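Side-chain contacts in CRISPR-associated endonuclease Cas9 (Campylobacter jejuni subsp. jejuni serotype O:2, PDB 5X2H), which cleaves DNA matched by its guide RNA, using RuvC-like and HNH nuclease domains, in CRISPR immunity against mobile genetic elements: residues 762-766 and 767-771; 737-740 and 741-745; 645-648 and 649-652. All blocks are in the same frame, centred on the assembly; numbering follows the deposited sequence.

Contact 1. Residues 762-766 and 767-771. With nucleotides of chain D; nucleotides of chain C.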
loop_
_atom_site.group_PDB
_atom_site.type_symbol
_atom_site.label_atom_id
_atom_site.label_comp_id
_atom_site.label_asym_id
_atom_site.label_seq_id
_atom_site.Cartn_x
_atom_site.Cartn_y
_atom_site.Cartn_z
ATOM N N ALA A 762 4.196 9.920 -24.562
ATOM C CA ALA A 762 3.216 8.926 -24.967
ATOM C C ALA A 762 3.273 8.745 -26.474
ATOM O O ALA A 762 3.707 9.631 -27.215
ATOM C CB ALA A 762 1.798 9.320 -24.538
ATOM N N PHE A 763 2.831 7.571 -26.908
ATOM C CA PHE A 763 2.609 7.264 -28.311
ATOM C C PHE A 763 1.115 7.045 -28.497
ATOM O O PHE A 763 0.522 6.202 -27.816
ATOM C CB PHE A 763 3.409 6.032 -28.737
ATOM C CG PHE A 763 2.958 5.433 -30.039
ATOM C CD1 PHE A 763 3.185 6.095 -31.235
ATOM C CD2 PHE A 763 2.312 4.205 -30.067
ATOM C CE1 PHE A 763 2.769 5.550 -32.437
ATOM C CE2 PHE A 763 1.896 3.653 -31.266
ATOM C CZ PHE A 763 2.128 4.328 -32.454
ATOM N N THR A 764 0.504 7.819 -29.390
ATOM C CA THR A 764 -0.937 7.748 -29.619
ATOM C C THR A 764 -1.186 6.845 -30.822
ATOM O O THR A 764 -0.851 7.202 -31.958
ATOM C CB THR A 764 -1.517 9.144 -29.828
ATOM O OG1 THR A 764 -1.163 9.975 -28.715
ATOM C CG2 THR A 764 -3.035 9.083 -29.931
ATOM N N SER A 765 -1.772 5.673 -30.571
ATOM C CA SER A 765 -1.886 4.663 -31.620
ATOM C C SER A 765 -2.896 5.057 -32.687
ATOM O O SER A 765 -2.734 4.686 -33.854
ATOM C CB SER A 765 -2.264 3.311 -31.013
ATOM O OG SER A 765 -3.540 3.370 -30.403
ATOM N N SER A 766 -3.938 5.803 -32.320
ATOM C CA SER A 766 -4.931 6.186 -33.318
ATOM C C SER A 766 -4.350 7.144 -34.353
ATOM O O SER A 766 -4.719 7.074 -35.532
ATOM C CB SER A 766 -6.152 6.803 -32.639
ATOM O OG SER A 766 -5.799 7.930 -31.860
ATOM N N THR A 767 -3.439 8.029 -33.952
ATOM C CA THR A 767 -2.845 8.987 -34.878
ATOM C C THR A 767 -1.367 8.739 -35.151
ATOM O O THR A 767 -0.740 9.557 -35.835
ATOM C CB THR A 767 -3.032 10.422 -34.366
ATOM O OG1 THR A 767 -2.459 10.557 -33.060
ATOM C CG2 THR A 767 -4.516 10.785 -34.325
ATOM N N VAL A 768 -0.798 7.638 -34.647
ATOM C CA VAL A 768 0.593 7.257 -34.890
ATOM C C VAL A 768 1.498 8.454 -34.628
ATOM O O VAL A 768 2.348 8.801 -35.456
ATOM C CB VAL A 768 0.779 6.710 -36.321
ATOM C CG1 VAL A 768 2.076 5.912 -36.440
ATOM C CG2 VAL A 768 -0.410 5.845 -36.723
ATOM N N SER A 769 1.314 9.104 -33.480
ATOM C CA SER A 769 1.991 10.358 -33.190
ATOM C C SER A 769 2.519 10.340 -31.763
ATOM O O SER A 769 2.181 9.468 -30.958
ATOM C CB SER A 769 1.056 11.553 -33.392
ATOM O OG SER A 769 -0.086 11.434 -32.560
ATOM N N LEU A 770 3.350 11.331 -31.454
ATOM C CA LEU A 770 4.006 11.436 -30.163
ATOM C C LEU A 770 3.464 12.617 -29.370
ATOM O O LEU A 770 3.008 13.617 -29.934
ATOM C CB LEU A 770 5.519 11.607 -30.316
ATOM C CG LEU A 770 6.341 10.508 -30.980
ATOM C CD1 LEU A 770 7.791 10.959 -31.114
ATOM C CD2 LEU A 770 6.254 9.195 -30.220
ATOM N N ILE A 771 3.528 12.481 -28.050
ATOM C CA ILE A 771 3.404 13.592 -27.117
ATOM C C ILE A 771 4.766 13.761 -26.461
ATOM O O ILE A 771 5.319 12.798 -25.915
ATOM C CB ILE A 771 2.310 13.340 -26.069
ATOM C CG1 ILE A 771 0.922 13.330 -26.722
ATOM C CG2 ILE A 771 2.397 14.372 -24.949
ATOM C CD1 ILE A 771 -0.204 12.907 -25.769
ATOM P P DA D 4 -4.888 2.085 -26.507
ATOM O OP1 DA D 4 -5.441 0.711 -26.565
ATOM O OP2 DA D 4 -3.564 2.409 -27.092
ATOM O "O5'" DA D 4 -5.920 3.087 -27.192
ATOM C "C5'" DA D 4 -7.268 3.120 -26.774
ATOM C "C4'" DA D 4 -8.017 4.174 -27.558
ATOM O "O4'" DA D 4 -7.810 5.481 -26.944
ATOM C "C3'" DA D 4 -7.547 4.326 -29.016
ATOM O "O3'" DA D 4 -8.651 4.605 -29.842
ATOM C "C2'" DA D 4 -6.636 5.540 -28.927
ATOM C "C1'" DA D 4 -7.454 6.372 -27.966
ATOM N N9 DA D 4 -6.762 7.539 -27.431
ATOM C C8 DA D 4 -5.414 7.722 -27.296
ATOM N N7 DA D 4 -5.087 8.900 -26.819
ATOM C C5 DA D 4 -6.309 9.538 -26.648
ATOM C C6 DA D 4 -6.658 10.821 -26.182
ATOM N N6 DA D 4 -5.763 11.727 -25.777
ATOM N N1 DA D 4 -7.972 11.135 -26.135
ATOM C C2 DA D 4 -8.865 10.229 -26.541
ATOM N N3 DA D 4 -8.656 8.999 -27.004
ATOM C C4 DA D 4 -7.346 8.713 -27.028
ATOM P P DA D 5 -9.319 3.462 -30.748
ATOM O OP1 DA D 5 -9.515 2.265 -29.894
ATOM O OP2 DA D 5 -8.560 3.351 -32.010
ATOM O "O5'" DA D 5 -10.755 4.074 -31.073
ATOM C "C5'" DA D 5 -11.688 4.249 -30.015
ATOM C "C4'" DA D 5 -12.286 5.642 -30.040
ATOM O "O4'" DA D 5 -11.298 6.604 -29.608
ATOM C "C3'" DA D 5 -12.778 6.109 -31.413
ATOM O "O3'" DA D 5 -14.134 6.481 -31.323
ATOM C "C2'" DA D 5 -11.878 7.307 -31.753
ATOM C "C1'" DA D 5 -11.426 7.774 -30.378
ATOM N N9 DA D 5 -10.133 8.453 -30.382
ATOM C C8 DA D 5 -8.931 7.929 -30.769
ATOM N N7 DA D 5 -7.927 8.763 -30.651
ATOM C C5 DA D 5 -8.507 9.913 -30.145
ATOM C C6 DA D 5 -7.971 11.167 -29.798
ATOM N N6 DA D 5 -6.675 11.470 -29.921
ATOM N N1 DA D 5 -8.823 12.101 -29.325
ATOM C C2 DA D 5 -10.120 11.794 -29.214
ATOM N N3 DA D 5 -10.738 10.646 -29.501
ATOM C C4 DA D 5 -9.866 9.740 -29.971
ATOM P P DT C 2 3.084 17.096 -38.040
ATOM O OP1 DT C 2 3.879 18.342 -38.133
ATOM O OP2 DT C 2 3.546 15.988 -37.173
ATOM O "O5'" DT C 2 1.601 17.482 -37.597
ATOM C "C5'" DT C 2 1.363 18.023 -36.311
ATOM C "C4'" DT C 2 0.186 18.975 -36.349
ATOM O "O4'" DT C 2 -0.961 18.300 -36.926
ATOM C "C3'" DT C 2 -0.281 19.473 -34.994
ATOM O "O3'" DT C 2 -0.866 20.752 -35.142
ATOM C "C2'" DT C 2 -1.316 18.425 -34.606
ATOM C "C1'" DT C 2 -1.974 18.150 -35.952
ATOM N N1 DT C 2 -2.541 16.778 -36.081
ATOM C C2 DT C 2 -3.900 16.591 -35.946
ATOM O O2 DT C 2 -4.681 17.495 -35.710
ATOM N N3 DT C 2 -4.315 15.296 -36.091
ATOM C C4 DT C 2 -3.526 14.193 -36.355
ATOM O O4 DT C 2 -3.994 13.067 -36.473
ATOM C C5 DT C 2 -2.112 14.459 -36.488
ATOM C C7 DT C 2 -1.154 13.338 -36.775
ATOM C C6 DT C 2 -1.695 15.725 -36.348
HETATM O O HOH W 1 0.111 12.025 -29.835
#

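Contact 2. Residues 737-740 and 741-745. With nucleotides of chain D.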
loop_
_atom_site.group_PDB
_atom_site.type_symbol
_atom_site.label_atom_id
_atom_site.label_comp_id
_atom_site.label_asym_id
_atom_site.label_seq_id
_atom_site.Cartn_x
_atom_site.Cartn_y
_atom_site.Cartn_z
ATOM N N PHE A 737 15.254 1.543 -31.439
ATOM C CA PHE A 737 15.343 1.621 -29.986
ATOM C C PHE A 737 13.947 1.435 -29.408
ATOM O O PHE A 737 12.941 1.495 -30.122
ATOM C CB PHE A 737 15.949 2.949 -29.524
ATOM C CG PHE A 737 15.453 4.143 -30.291
ATOM C CD1 PHE A 737 14.218 4.699 -30.013
ATOM C CD2 PHE A 737 16.229 4.712 -31.286
ATOM C CE1 PHE A 737 13.765 5.799 -30.714
ATOM C CE2 PHE A 737 15.782 5.810 -31.990
ATOM C CZ PHE A 737 14.550 6.355 -31.704
ATOM N N SER A 738 13.902 1.199 -28.100
ATOM C CA SER A 738 12.658 1.101 -27.352
ATOM C C SER A 738 12.482 2.361 -26.520
ATOM O O SER A 738 13.431 2.819 -25.873
ATOM C CB SER A 738 12.652 -0.133 -26.448
ATOM O OG SER A 738 12.762 -1.322 -27.211
ATOM N N LEU A 739 11.276 2.919 -26.539
ATOM C CA LEU A 739 10.957 4.108 -25.766
ATOM C C LEU A 739 10.020 3.752 -24.622
ATOM O O LEU A 739 9.079 2.972 -24.792
ATOM C CB LEU A 739 10.316 5.187 -26.641
ATOM C CG LEU A 739 11.161 5.719 -27.797
ATOM C CD1 LEU A 739 10.429 6.841 -28.511
ATOM C CD2 LEU A 739 12.525 6.182 -27.293
ATOM N N TYR A 740 10.297 4.324 -23.457
ATOM C CA TYR A 740 9.441 4.242 -22.288
ATOM C C TYR A 740 9.051 5.659 -21.898
ATOM O O TYR A 740 9.633 6.636 -22.378
ATOM C CB TYR A 740 10.148 3.536 -21.121
ATOM C CG TYR A 740 10.803 2.224 -21.494
ATOM C CD1 TYR A 740 12.056 2.195 -22.094
ATOM C CD2 TYR A 740 10.174 1.013 -21.237
ATOM C CE1 TYR A 740 12.661 0.997 -22.438
ATOM C CE2 TYR A 740 10.771 -0.193 -21.575
ATOM C CZ TYR A 740 12.015 -0.194 -22.176
ATOM O OH TYR A 740 12.615 -1.385 -22.515
ATOM N N LYS A 741 8.057 5.768 -21.022
ATOM C CA LYS A 741 7.657 7.079 -20.528
ATOM C C LYS A 741 8.855 7.804 -19.929
ATOM O O LYS A 741 9.601 7.236 -19.124
ATOM C CB LYS A 741 6.537 6.939 -19.497
ATOM C CG LYS A 741 5.199 6.546 -20.113
ATOM C CD LYS A 741 4.090 6.481 -19.075
ATOM C CE LYS A 741 2.746 6.205 -19.732
ATOM N NZ LYS A 741 2.773 4.971 -20.569
ATOM N N ASP A 742 9.043 9.055 -20.354
ATOM C CA ASP A 742 10.139 9.933 -19.948
ATOM C C ASP A 742 11.493 9.501 -20.500
ATOM O O ASP A 742 12.534 9.896 -19.964
ATOM C CB ASP A 742 10.214 10.081 -18.424
ATOM C CG ASP A 742 9.100 10.945 -17.874
ATOM O OD1 ASP A 742 8.618 11.832 -18.614
ATOM O OD2 ASP A 742 8.703 10.738 -16.710
ATOM N N SER A 743 11.512 8.708 -21.569
ATOM C CA SER A 743 12.747 8.510 -22.313
ATOM C C SER A 743 13.164 9.818 -22.970
ATOM O O SER A 743 12.321 10.611 -23.399
ATOM C CB SER A 743 12.573 7.430 -23.382
ATOM O OG SER A 743 12.509 6.139 -22.809
ATOM N N LEU A 744 14.472 10.046 -23.047
ATOM C CA LEU A 744 15.007 11.242 -23.681
ATOM C C LEU A 744 15.279 10.975 -25.155
ATOM O O LEU A 744 16.008 10.038 -25.499
ATOM C CB LEU A 744 16.292 11.698 -22.995
ATOM C CG LEU A 744 16.899 12.957 -23.612
ATOM C CD1 LEU A 744 15.960 14.135 -23.414
ATOM C CD2 LEU A 744 18.278 13.247 -23.031
ATOM N N ILE A 745 14.703 11.805 -26.024
ATOM C CA ILE A 745 14.865 11.644 -27.460
ATOM C C ILE A 745 15.229 12.983 -28.087
ATOM O O ILE A 745 14.949 14.054 -27.545
ATOM C CB ILE A 745 13.598 11.066 -28.130
ATOM C CG1 ILE A 745 12.430 12.048 -28.003
ATOM C CG2 ILE A 745 13.242 9.711 -27.518
ATOM C CD1 ILE A 745 11.140 11.566 -28.641
ATOM P P DA D 3 -0.643 5.302 -22.229
ATOM O OP1 DA D 3 0.211 4.449 -21.374
ATOM O OP2 DA D 3 -0.014 6.228 -23.198
ATOM O "O5'" DA D 3 -1.680 4.390 -23.035
ATOM C "C5'" DA D 3 -2.590 3.552 -22.316
ATOM C "C4'" DA D 3 -3.963 3.533 -22.974
ATOM O "O4'" DA D 3 -4.714 4.718 -22.594
ATOM C "C3'" DA D 3 -3.951 3.496 -24.504
ATOM O "O3'" DA D 3 -4.890 2.542 -24.966
ATOM C "C2'" DA D 3 -4.339 4.922 -24.901
ATOM C "C1'" DA D 3 -5.240 5.342 -23.747
ATOM N N9 DA D 3 -5.265 6.789 -23.517
ATOM C C8 DA D 3 -4.191 7.613 -23.313
ATOM N N7 DA D 3 -4.515 8.872 -23.125
ATOM C C5 DA D 3 -5.898 8.876 -23.212
ATOM C C6 DA D 3 -6.855 9.907 -23.107
ATOM N N6 DA D 3 -6.539 11.186 -22.879
ATOM N N1 DA D 3 -8.154 9.570 -23.246
ATOM C C2 DA D 3 -8.466 8.291 -23.476
ATOM N N3 DA D 3 -7.658 7.238 -23.595
ATOM C C4 DA D 3 -6.376 7.601 -23.450
#

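Contact 3. Residues 645-648 and 649-652. With nucleotides of chain D.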
loop_
_atom_site.group_PDB
_atom_site.type_symbol
_atom_site.label_atom_id
_atom_site.label_comp_id
_atom_site.label_asym_id
_atom_site.label_seq_id
_atom_site.Cartn_x
_atom_site.Cartn_y
_atom_site.Cartn_z
ATOM N N LYS A 645 -19.484 -4.846 -23.834
ATOM C CA LYS A 645 -20.068 -5.639 -24.903
ATOM C C LYS A 645 -19.383 -5.303 -26.218
ATOM O O LYS A 645 -18.987 -4.157 -26.452
ATOM C CB LYS A 645 -21.569 -5.378 -25.013
ATOM C CG LYS A 645 -22.307 -5.393 -23.688
ATOM C CD LYS A 645 -23.773 -5.729 -23.900
ATOM C CE LYS A 645 -24.672 -4.894 -23.004
ATOM N NZ LYS A 645 -26.088 -5.343 -23.084
ATOM N N GLU A 646 -19.238 -6.310 -27.080
ATOM C CA GLU A 646 -18.556 -6.088 -28.348
ATOM C C GLU A 646 -19.303 -5.103 -29.236
ATOM O O GLU A 646 -18.686 -4.485 -30.110
ATOM C CB GLU A 646 -18.351 -7.418 -29.078
ATOM C CG GLU A 646 -19.631 -8.121 -29.480
ATOM C CD GLU A 646 -19.374 -9.472 -30.118
ATOM O OE1 GLU A 646 -18.878 -10.380 -29.418
ATOM O OE2 GLU A 646 -19.661 -9.623 -31.324
ATOM N N GLU A 647 -20.611 -4.929 -29.018
ATOM C CA GLU A 647 -21.382 -3.954 -29.782
ATOM C C GLU A 647 -20.901 -2.527 -29.557
ATOM O O GLU A 647 -21.115 -1.674 -30.424
ATOM C CB GLU A 647 -22.868 -4.052 -29.425
ATOM C CG GLU A 647 -23.594 -5.243 -30.034
ATOM C CD GLU A 647 -23.365 -6.538 -29.274
ATOM O OE1 GLU A 647 -22.721 -6.505 -28.200
ATOM O OE2 GLU A 647 -23.836 -7.593 -29.758
ATOM N N GLU A 648 -20.257 -2.248 -28.417
ATOM C CA GLU A 648 -19.774 -0.895 -28.152
ATOM C C GLU A 648 -18.737 -0.455 -29.176
ATOM O O GLU A 648 -18.553 0.748 -29.393
ATOM C CB GLU A 648 -19.185 -0.809 -26.743
ATOM C CG GLU A 648 -20.206 -0.753 -25.616
ATOM C CD GLU A 648 -19.554 -0.759 -24.236
ATOM O OE1 GLU A 648 -20.042 -1.492 -23.348
ATOM O OE2 GLU A 648 -18.547 -0.042 -24.045
ATOM N N PHE A 649 -18.063 -1.406 -29.820
ATOM C CA PHE A 649 -17.000 -1.111 -30.769
ATOM C C PHE A 649 -17.427 -1.281 -32.225
ATOM O O PHE A 649 -16.610 -1.049 -33.121
ATOM C CB PHE A 649 -15.780 -1.998 -30.484
ATOM C CG PHE A 649 -15.206 -1.830 -29.099
ATOM C CD1 PHE A 649 -15.707 -2.561 -28.028
ATOM C CD2 PHE A 649 -14.149 -0.963 -28.870
ATOM C CE1 PHE A 649 -15.176 -2.414 -26.758
ATOM C CE2 PHE A 649 -13.609 -0.816 -27.598
ATOM C CZ PHE A 649 -14.126 -1.540 -26.543
ATOM N N TYR A 650 -18.681 -1.676 -32.480
ATOM C CA TYR A 650 -19.121 -1.914 -33.855
ATOM C C TYR A 650 -18.978 -0.661 -34.714
ATOM O O TYR A 650 -18.472 -0.727 -35.840
ATOM C CB TYR A 650 -20.571 -2.408 -33.876
ATOM C CG TYR A 650 -20.742 -3.872 -33.522
ATOM C CD1 TYR A 650 -19.653 -4.650 -33.135
ATOM C CD2 TYR A 650 -21.992 -4.479 -33.587
ATOM C CE1 TYR A 650 -19.811 -5.989 -32.813
ATOM C CE2 TYR A 650 -22.158 -5.815 -33.269
ATOM C CZ TYR A 650 -21.066 -6.563 -32.886
ATOM O OH TYR A 650 -21.235 -7.889 -32.570
ATOM N N GLN A 651 -19.414 0.492 -34.201
ATOM C CA GLN A 651 -19.374 1.712 -35.003
ATOM C C GLN A 651 -17.942 2.162 -35.267
ATOM O O GLN A 651 -17.609 2.564 -36.387
ATOM C CB GLN A 651 -20.166 2.825 -34.317
ATOM C CG GLN A 651 -19.992 4.187 -34.977
ATOM C CD GLN A 651 -21.168 5.112 -34.743
ATOM O OE1 GLN A 651 -21.363 5.622 -33.639
ATOM N NE2 GLN A 651 -21.958 5.340 -35.787
ATOM N N SER A 652 -17.078 2.094 -34.257
ATOM C CA SER A 652 -15.724 2.615 -34.415
ATOM C C SER A 652 -14.832 1.671 -35.212
ATOM O O SER A 652 -14.001 2.124 -36.007
ATOM C CB SER A 652 -15.111 2.897 -33.043
ATOM O OG SER A 652 -13.770 3.327 -33.166
ATOM P P DC D 6 -14.953 6.889 -32.642
ATOM O OP1 DC D 6 -16.361 6.508 -32.393
ATOM O OP2 DC D 6 -14.241 6.351 -33.824
ATOM O "O5'" DC D 6 -14.850 8.483 -32.666
ATOM C "C5'" DC D 6 -15.353 9.233 -31.567
ATOM C "C4'" DC D 6 -14.994 10.701 -31.694
ATOM O "O4'" DC D 6 -13.559 10.865 -31.566
ATOM C "C3'" DC D 6 -15.385 11.355 -33.027
ATOM O "O3'" DC D 6 -16.129 12.540 -32.782
ATOM C "C2'" DC D 6 -14.040 11.664 -33.690
ATOM C "C1'" DC D 6 -13.136 11.839 -32.483
ATOM N N1 DC D 6 -11.698 11.616 -32.781
ATOM C C2 DC D 6 -10.764 12.606 -32.457
ATOM O O2 DC D 6 -11.152 13.650 -31.917
ATOM N N3 DC D 6 -9.455 12.388 -32.736
ATOM C C4 DC D 6 -9.077 11.248 -33.317
ATOM N N4 DC D 6 -7.776 11.080 -33.573
ATOM C C5 DC D 6 -10.015 10.231 -33.663
ATOM C C6 DC D 6 -11.303 10.454 -33.377
ATOM P P DA D 5 -9.319 3.462 -30.748
ATOM O OP1 DA D 5 -9.515 2.265 -29.894
ATOM O OP2 DA D 5 -8.560 3.351 -32.010
ATOM O "O5'" DA D 5 -10.755 4.074 -31.073
ATOM C "C5'" DA D 5 -11.688 4.249 -30.015
ATOM C "C4'" DA D 5 -12.286 5.642 -30.040
ATOM O "O4'" DA D 5 -11.298 6.604 -29.608
ATOM C "C3'" DA D 5 -12.778 6.109 -31.413
ATOM O "O3'" DA D 5 -14.134 6.481 -31.323
ATOM C "C2'" DA D 5 -11.878 7.307 -31.753
ATOM C "C1'" DA D 5 -11.426 7.774 -30.378
ATOM N N9 DA D 5 -10.133 8.453 -30.382
ATOM C C8 DA D 5 -8.931 7.929 -30.769
ATOM N N7 DA D 5 -7.927 8.763 -30.651
ATOM C C5 DA D 5 -8.507 9.913 -30.145
ATOM C C6 DA D 5 -7.971 11.167 -29.798
ATOM N N6 DA D 5 -6.675 11.470 -29.921
ATOM N N1 DA D 5 -8.823 12.101 -29.325
ATOM C C2 DA D 5 -10.120 11.794 -29.214
ATOM N N3 DA D 5 -10.738 10.646 -29.501
ATOM C C4 DA D 5 -9.866 9.740 -29.971
HETATM O O HOH W 2 -17.919 2.040 -31.670
#

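Contact 1. Residues 762-766 and 767-771
Thr764 and Ser769 pair across a beta hairpin whose turn, 765-768, meets the bound DNA. The backbone ladder is antiparallel. Thr764 N donates to Ser769 O at 2.8 Å, and Ile771 N donates to Ala762 O. Ser769 N returns a bond to Thr764 O. Val768 and Ser769 both face Thr764, which makes a G1 beta bulge. Val768 has positive phi and psi there.

A second polar set lies on the side of the sheet that carries Thr764 and Ser769. Thr767 OG1 and Ser769 OG share a hydrogen bond of 2.6 Å. One water joins Ser769 OG to Thr764 OG1, with legs of 2.8 and 2.7 Å. The side chains of Thr764 and Thr767 run alongside each other, with Thr764 CG2 3.5 Å from Thr767 OG1. Ala762 and Ile771 add an apolar pair on this side.

The other side, with Phe763 and Leu770, is apolar. CE1 of the Phe763 ring rests 3.7 Å from Val768 CA, while Leu770 CD2 lies at the ring edge. Ala697 and Pro699 also touch this ring.

Most DNA contacts come from the turn. Ser766 OG, turned toward the base edge by chi1 of 58°, donates to N7 of DA5 of chain D at 2.6 Å. The methyl CG2 of Thr767 meets O4 of DT2 of chain C at 3.2 Å. Thr764, at the end of its strand, touches N7 of DA4 of chain D through CG2.

Base edges of both DNA chains are touched, one by a hydrogen bond, consistent with PAM recognition. An N7 acceptor is common to both purines, so the serine bond alone would not tell adenine from guanine.

Contact 2. Residues 737-740 and 741-745
Tyr740 and Ser743 are the first and last residues of a type II beta turn, and each bonds to the other. Ser743 N donates to Tyr740 O at 2.9 Å. The donor sits above the carbonyl plane, 38° out of it. In return, Tyr740 N donates to Ser743 OG at 2.9 Å, a nearly straight bond with 163° at the hydrogen. The hydroxyl is set up for this by chi1 of -73°, which places OG beside the Ser743 backbone N. This buried oxygen is thus bonded both to Tyr740 N and to Glu630 OE1.

The Tyr740 ring does not lie over the turn. Ser743 OG meets it at the edge, near the ring plane, 4.0 Å from CD1. The ring leads on to Arg683, Lys632 and Glu831.

Leu739 supplies the apolar part. Its CD2 packs 3.6 Å from Ile745 CG2 and 4.1 Å from Ser743 CB. The leucine and isoleucine side chains cross at about a right angle. Tyr760 touches both of them.

Lys741, the second residue of the turn, carries its chain toward the DNA. The chain is extended until a bend at the last torsion, and NZ donates to OP1 of DA3 of chain D at 2.7 Å. This contact is with a DNA phosphate and not with a base.

The turn passes the chain from strand 733-740, at one edge of a three-stranded antiparallel sheet beside 683-689, to strand 744-748, which lies between 756-764 and 810-816 in a six-stranded antiparallel sheet.

Contact 3. Residues 645-648 and 649-652
Glu646 and Glu647 both pack against Tyr650 where a 3-10 turn, 646-649, runs into the short helix 650-653 of the wedge region. Tyr650 OH donates to Glu646 OE2 at 2.7 Å. The oxygen uses its anti lone pair and lies at the ring edge, in the ring plane. The carboxylate itself is turned 71° from that plane. Glu646 reaches the hydroxyl with chi1 of 64°, which sets CG between the backbone N and carbonyl carbon, and an extended chain beyond.

One face of the tyrosine ring takes a CH-pi contact. Glu647 CA lies 3.7 Å from the centroid, only 6° off the ring normal. Glu647 CG continues alongside and comes 3.6 Å from CE2.

The backbone holds these side chains in place. Phe649 N donates to Glu646 O, and Tyr650 N donates to Glu647 O, both at 3.2 Å. These i to i+3 bonds are those of a 3-10 turn. The Phe649 ring has the carbonyl oxygens of Lys645 and Glu646 near its edge, and it packs on Tyr653, Val659 and Ile675.

Charged partners lie farther out. Lys656 NZ bonds to Tyr650 OH and makes a long, weak ion pair with Glu646 OE2, which would probably ease the negative charge there. Glu648 OE2 forms a salt bridge with Arg644, while its OE1 takes a weak bond from Lys645 N.

A water at the start of the helix donates to Glu648 O and accepts from Ser652 N. Beyond it the protein meets DNA: Ser652 OG donates to phosphate oxygen OP2 of DC6 of chain D at 3.1 Å.

In the fold
Contacts 1 and 2 are largely buried, and both reach the six-stranded sheet. Strands 744-748 and 756-764 are neighbours there, and the two contacts touch through Leu770 CD1 and Ile745 CD1, 4.2 Å apart. Contact 3 is at the surface, in the wedge domain, with its centre about 22 Å from that of contact 1 and 33 Å from that of contact 2. Backbone bonds run through all three. Contact 3 adds carboxylates round a tyrosine, while contacts 1 and 2 add serine or threonine hydroxyls and apolar packing. All three meet chain D. Contact 1 meets base edges, with one hydrogen bond to DA5 N7; contacts 2 and 3 bond phosphates three nucleotides apart, at DA3 and DC6.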